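Local coordinates for protein glycosyl hydrolase BlGH5_18 (PDB 7LQX) that is a family 5 (subfamily 18) glycoside hydrolase that probably hydrolyses glycosidic bonds in the breakdown of N-glycans by a gut bifidobacterium, at residues A[99-110]-A[154-164]. Numbering follows the deposited sequence.
Sequences MDAYVDVFQGHL and AFRGLTLGNEL. With EDO (1,2-ethanediol), chain D.
At chi1 -177° the side chain of Asn162 trails away from its own N, and the carboxamide swings across to His109. There ND2 gives His109 O an almost straight hydrogen bond (175°), with the acceptor in the amide plane. Folded at chi2 (66°), Gln107 turns OE1 to the backbone N-H of Asn162, 2.9 Å from N to OE1, while NE2 holds Asp104 O and Pro67 O. Amides suit this buried turn because each donates and accepts, Asn162 OD1 taking a bond from Arg64. The second proton of Asn162 ND2 goes to O1 of an ethanediol, and this O1 lies 2.9 Å from Glu163 OE2, itself hydrogen-bonded to His232. In clan GH-A the acid/base is the Glu of an Asn-Glu pair at the C-terminal end of the fourth barrel strand, as here, so Glu163 probably has that role. The diol, probably from the crystallisation liquor, also bonds Glu276 and may mark the sugar pocket.

Further back, strands 100-104 and 155-159 run parallel, joined by backbone bonds such as Arg156 N to Ala101 O and Thr159 N to Val103 O. Asp104 and Thr159 lie side by side, bridged by a water bonded to Asp104 OD1 and Thr159 OG1; Arg64 pairs with Asp104 OD2, and Gln275 OE1 with Thr159 OG1. At the other strand end Arg156 works twice: its aliphatic CB makes a CH-pi contact over one face of the Tyr102 ring, 3.7 Å from the centroid, and its guanidinium forms a salt bridge, NH1 meeting Asp100 OD1 at 3.0 Å from above the carboxylate plane. Asp100 also pairs with Arg25, and Pro153 O takes a bond from Arg156 NH1.

These are neighbouring strands of the barrel, with 62-65 flanking 100-104 on its far side and helix 132-149 in the connection between them. Ala101, Val103 and Phe155 turn outward onto helix 81-96, and Phe106 packs against helix 132-149.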
loop_
_atom_site.group_PDB
_atom_site.type_symbol
_atom_site.label_atom_id
_atom_site.label_comp_id
_atom_site.label_asym_id
_atom_site.label_seq_id
_atom_site.Cartn_x
_atom_site.Cartn_y
_atom_site.Cartn_z
HETATM N N MSE A 99 -25.492 6.240 -19.072
HETATM C CA MSE A 99 -25.396 4.964 -18.380
HETATM C C MSE A 99 -25.520 5.069 -16.870
HETATM O O MSE A 99 -25.212 6.100 -16.272
HETATM C CB MSE A 99 -24.058 4.302 -18.724
HETATM C CG MSE A 99 -23.903 4.026 -20.201
HETATM SE SE MSE A 99 -22.297 3.076 -20.620
HETATM C CE MSE A 99 -21.045 4.479 -20.253
ATOM N N ASP A 100 -25.971 3.975 -16.259
ATOM C CA ASP A 100 -25.962 3.830 -14.814
ATOM C C ASP A 100 -24.569 3.430 -14.340
ATOM O O ASP A 100 -23.739 2.943 -15.112
ATOM C CB ASP A 100 -26.969 2.768 -14.384
ATOM C CG ASP A 100 -28.385 3.177 -14.686
ATOM O OD1 ASP A 100 -28.754 4.311 -14.332
ATOM O OD2 ASP A 100 -29.112 2.382 -15.308
ATOM N N ALA A 101 -24.303 3.670 -13.062
ATOM C CA ALA A 101 -23.029 3.295 -12.470
ATOM C C ALA A 101 -23.255 2.548 -11.167
ATOM O O ALA A 101 -24.096 2.941 -10.354
ATOM C CB ALA A 101 -22.154 4.529 -12.228
ATOM N N TYR A 102 -22.524 1.453 -11.001
ATOM C CA TYR A 102 -22.421 0.684 -9.766
ATOM C C TYR A 102 -20.985 0.813 -9.274
ATOM O O TYR A 102 -20.047 0.751 -10.071
ATOM C CB TYR A 102 -22.768 -0.786 -10.051
ATOM C CG TYR A 102 -24.205 -0.968 -10.478
ATOM C CD1 TYR A 102 -24.589 -0.730 -11.783
ATOM C CD2 TYR A 102 -25.185 -1.325 -9.562
ATOM C CE1 TYR A 102 -25.908 -0.853 -12.175
ATOM C CE2 TYR A 102 -26.510 -1.459 -9.946
ATOM C CZ TYR A 102 -26.865 -1.221 -11.257
ATOM O OH TYR A 102 -28.182 -1.339 -11.653
ATOM N N VAL A 103 -20.797 1.044 -7.975
ATOM C CA VAL A 103 -19.474 1.337 -7.424
ATOM C C VAL A 103 -19.108 0.267 -6.403
ATOM O O VAL A 103 -19.925 -0.079 -5.546
ATOM C CB VAL A 103 -19.457 2.728 -6.762
ATOM C CG1 VAL A 103 -18.104 3.013 -6.128
ATOM C CG2 VAL A 103 -19.806 3.802 -7.764
ATOM N N ASP A 104 -17.881 -0.250 -6.481
ATOM C CA ASP A 104 -17.344 -1.144 -5.461
ATOM C C ASP A 104 -16.517 -0.307 -4.488
ATOM O O ASP A 104 -15.639 0.449 -4.923
ATOM C CB ASP A 104 -16.422 -2.202 -6.069
ATOM C CG ASP A 104 -17.162 -3.384 -6.652
ATOM O OD1 ASP A 104 -18.117 -3.190 -7.429
ATOM O OD2 ASP A 104 -16.756 -4.529 -6.349
ATOM N N VAL A 105 -16.751 -0.466 -3.178
ATOM C CA VAL A 105 -16.169 0.483 -2.227
ATOM C C VAL A 105 -14.701 0.176 -1.929
ATOM O O VAL A 105 -13.866 1.086 -1.977
ATOM C CB VAL A 105 -16.986 0.604 -0.929
ATOM C CG1 VAL A 105 -16.298 1.590 0.029
ATOM C CG2 VAL A 105 -18.401 1.043 -1.230
ATOM N N PHE A 106 -14.370 -1.078 -1.570
ATOM C CA PHE A 106 -13.053 -1.424 -1.019
ATOM C C PHE A 106 -12.245 -2.297 -1.974
ATOM O O PHE A 106 -12.424 -3.517 -2.011
ATOM C CB PHE A 106 -13.178 -2.159 0.323
ATOM C CG PHE A 106 -13.837 -1.357 1.405
ATOM C CD1 PHE A 106 -13.157 -0.338 2.045
ATOM C CD2 PHE A 106 -15.143 -1.632 1.795
ATOM C CE1 PHE A 106 -13.774 0.399 3.048
ATOM C CE2 PHE A 106 -15.757 -0.896 2.794
ATOM C CZ PHE A 106 -15.081 0.120 3.410
ATOM N N GLN A 107 -11.317 -1.674 -2.699
ATOM C CA GLN A 107 -10.293 -2.384 -3.470
ATOM C C GLN A 107 -8.959 -1.984 -2.851
ATOM O O GLN A 107 -8.475 -0.885 -3.124
ATOM C CB GLN A 107 -10.333 -2.019 -4.953
ATOM C CG GLN A 107 -11.466 -2.684 -5.718
ATOM C CD GLN A 107 -12.828 -2.202 -5.275
ATOM O OE1 GLN A 107 -13.646 -2.982 -4.790
ATOM N NE2 GLN A 107 -13.082 -0.916 -5.446
ATOM N N GLY A 108 -8.349 -2.842 -2.026
ATOM C CA GLY A 108 -8.733 -4.224 -1.836
ATOM C C GLY A 108 -7.910 -5.106 -2.742
ATOM O O GLY A 108 -6.692 -5.203 -2.593
ATOM N N HIS A 109 -8.552 -5.709 -3.737
ATOM C CA HIS A 109 -7.866 -6.622 -4.637
ATOM C C HIS A 109 -8.326 -6.391 -6.068
ATOM O O HIS A 109 -9.528 -6.414 -6.345
ATOM C CB HIS A 109 -8.136 -8.086 -4.278
ATOM C CG HIS A 109 -7.334 -9.038 -5.095
ATOM N ND1 HIS A 109 -6.000 -9.271 -4.843
ATOM C CD2 HIS A 109 -7.643 -9.759 -6.199
ATOM C CE1 HIS A 109 -5.534 -10.126 -5.734
ATOM N NE2 HIS A 109 -6.507 -10.435 -6.571
ATOM N N LEU A 110 -7.366 -6.182 -6.967
ATOM C CA LEU A 110 -7.631 -6.062 -8.397
ATOM C C LEU A 110 -6.545 -6.750 -9.209
ATOM O O LEU A 110 -5.375 -6.363 -9.152
ATOM C CB LEU A 110 -7.702 -4.588 -8.804
ATOM C CG LEU A 110 -8.888 -3.798 -8.268
ATOM C CD1 LEU A 110 -8.605 -2.307 -8.296
ATOM C CD2 LEU A 110 -10.136 -4.107 -9.073
ATOM N N ALA A 154 -27.382 8.876 -11.751
ATOM C CA ALA A 154 -26.901 7.685 -12.435
ATOM C C ALA A 154 -26.432 6.604 -11.477
ATOM O O ALA A 154 -26.225 5.464 -11.909
ATOM C CB ALA A 154 -25.730 8.034 -13.355
ATOM N N PHE A 155 -26.219 6.944 -10.208
ATOM C CA PHE A 155 -25.717 5.986 -9.233
ATOM C C PHE A 155 -26.821 5.024 -8.833
ATOM O O PHE A 155 -27.878 5.449 -8.358
ATOM C CB PHE A 155 -25.227 6.738 -8.000
ATOM C CG PHE A 155 -24.829 5.848 -6.869
ATOM C CD1 PHE A 155 -23.722 5.043 -6.988
ATOM C CD2 PHE A 155 -25.533 5.843 -5.673
ATOM C CE1 PHE A 155 -23.338 4.222 -5.950
ATOM C CE2 PHE A 155 -25.146 5.025 -4.632
ATOM C CZ PHE A 155 -24.048 4.221 -4.767
ATOM N N ARG A 156 -26.578 3.728 -9.010
ATOM C CA ARG A 156 -27.579 2.723 -8.697
ATOM C C ARG A 156 -27.310 1.984 -7.395
ATOM O O ARG A 156 -28.250 1.428 -6.815
ATOM C CB ARG A 156 -27.689 1.709 -9.841
ATOM C CG ARG A 156 -28.197 2.296 -11.155
ATOM C CD ARG A 156 -29.720 2.400 -11.221
ATOM N NE ARG A 156 -30.279 3.407 -10.320
ATOM C CZ ARG A 156 -30.209 4.719 -10.525
ATOM N NH1 ARG A 156 -29.583 5.191 -11.593
ATOM N NH2 ARG A 156 -30.749 5.559 -9.650
ATOM N N GLY A 157 -26.083 1.961 -6.922
ATOM C CA GLY A 157 -25.782 1.242 -5.699
ATOM C C GLY A 157 -24.343 0.796 -5.648
ATOM O O GLY A 157 -23.521 1.103 -6.514
ATOM N N LEU A 158 -24.031 0.044 -4.604
ATOM C CA LEU A 158 -22.645 -0.303 -4.360
ATOM C C LEU A 158 -22.501 -1.752 -3.933
ATOM O O LEU A 158 -23.410 -2.360 -3.350
ATOM C CB LEU A 158 -22.011 0.639 -3.326
ATOM C CG LEU A 158 -22.640 0.673 -1.933
ATOM C CD1 LEU A 158 -22.183 -0.512 -1.105
ATOM C CD2 LEU A 158 -22.304 1.984 -1.229
ATOM N N THR A 159 -21.330 -2.289 -4.261
ATOM C CA THR A 159 -20.856 -3.577 -3.785
ATOM C C THR A 159 -19.783 -3.254 -2.753
ATOM O O THR A 159 -18.984 -2.335 -2.953
ATOM C CB THR A 159 -20.237 -4.346 -4.942
ATOM O OG1 THR A 159 -21.214 -4.491 -5.979
ATOM C CG2 THR A 159 -19.784 -5.729 -4.535
ATOM N N LEU A 160 -19.755 -3.991 -1.644
ATOM C CA LEU A 160 -18.820 -3.632 -0.582
ATOM C C LEU A 160 -17.382 -3.587 -1.092
ATOM O O LEU A 160 -16.613 -2.695 -0.724
ATOM C CB LEU A 160 -18.951 -4.584 0.602
ATOM C CG LEU A 160 -20.316 -4.596 1.271
ATOM C CD1 LEU A 160 -20.302 -5.541 2.464
ATOM C CD2 LEU A 160 -20.761 -3.216 1.712
ATOM N N GLY A 161 -16.995 -4.535 -1.934
ATOM C CA GLY A 161 -15.662 -4.519 -2.518
ATOM C C GLY A 161 -15.456 -5.762 -3.355
ATOM O O GLY A 161 -16.138 -6.775 -3.179
ATOM N N ASN A 162 -14.487 -5.682 -4.256
ATOM C CA ASN A 162 -14.296 -6.766 -5.209
ATOM C C ASN A 162 -13.654 -7.973 -4.536
ATOM O O ASN A 162 -12.512 -7.890 -4.082
ATOM C CB ASN A 162 -13.396 -6.272 -6.333
ATOM C CG ASN A 162 -13.209 -7.294 -7.400
ATOM O OD1 ASN A 162 -14.181 -7.799 -7.953
ATOM N ND2 ASN A 162 -11.960 -7.643 -7.685
ATOM N N GLU A 163 -14.355 -9.108 -4.502
ATOM C CA GLU A 163 -13.750 -10.386 -4.107
ATOM C C GLU A 163 -13.014 -10.290 -2.775
ATOM O O GLU A 163 -11.919 -10.823 -2.603
ATOM C CB GLU A 163 -12.824 -10.907 -5.211
ATOM C CG GLU A 163 -13.554 -11.098 -6.527
ATOM C CD GLU A 163 -12.689 -11.498 -7.689
ATOM O OE1 GLU A 163 -11.472 -11.714 -7.502
ATOM O OE2 GLU A 163 -13.246 -11.583 -8.806
ATOM N N LEU A 164 -13.639 -9.637 -1.799
ATOM C CA LEU A 164 -12.944 -9.396 -0.540
ATOM C C LEU A 164 -12.668 -10.686 0.219
ATOM O O LEU A 164 -11.783 -10.709 1.087
ATOM C CB LEU A 164 -13.751 -8.417 0.307
ATOM C CG LEU A 164 -13.718 -6.950 -0.147
ATOM C CD1 LEU A 164 -14.666 -6.128 0.722
ATOM C CD2 LEU A 164 -12.301 -6.401 -0.123
HETATM C C1 EDO D . -11.496 -9.003 -11.275
HETATM O O1 EDO D . -12.289 -9.202 -10.104
HETATM C C2 EDO D . -10.362 -8.043 -10.926
HETATM O O2 EDO D . -9.599 -8.617 -9.853
HETATM O O HOH W 1 -20.652 -2.388 -7.651
HETATM O O HOH W 2 -11.335 -5.595 -3.474
#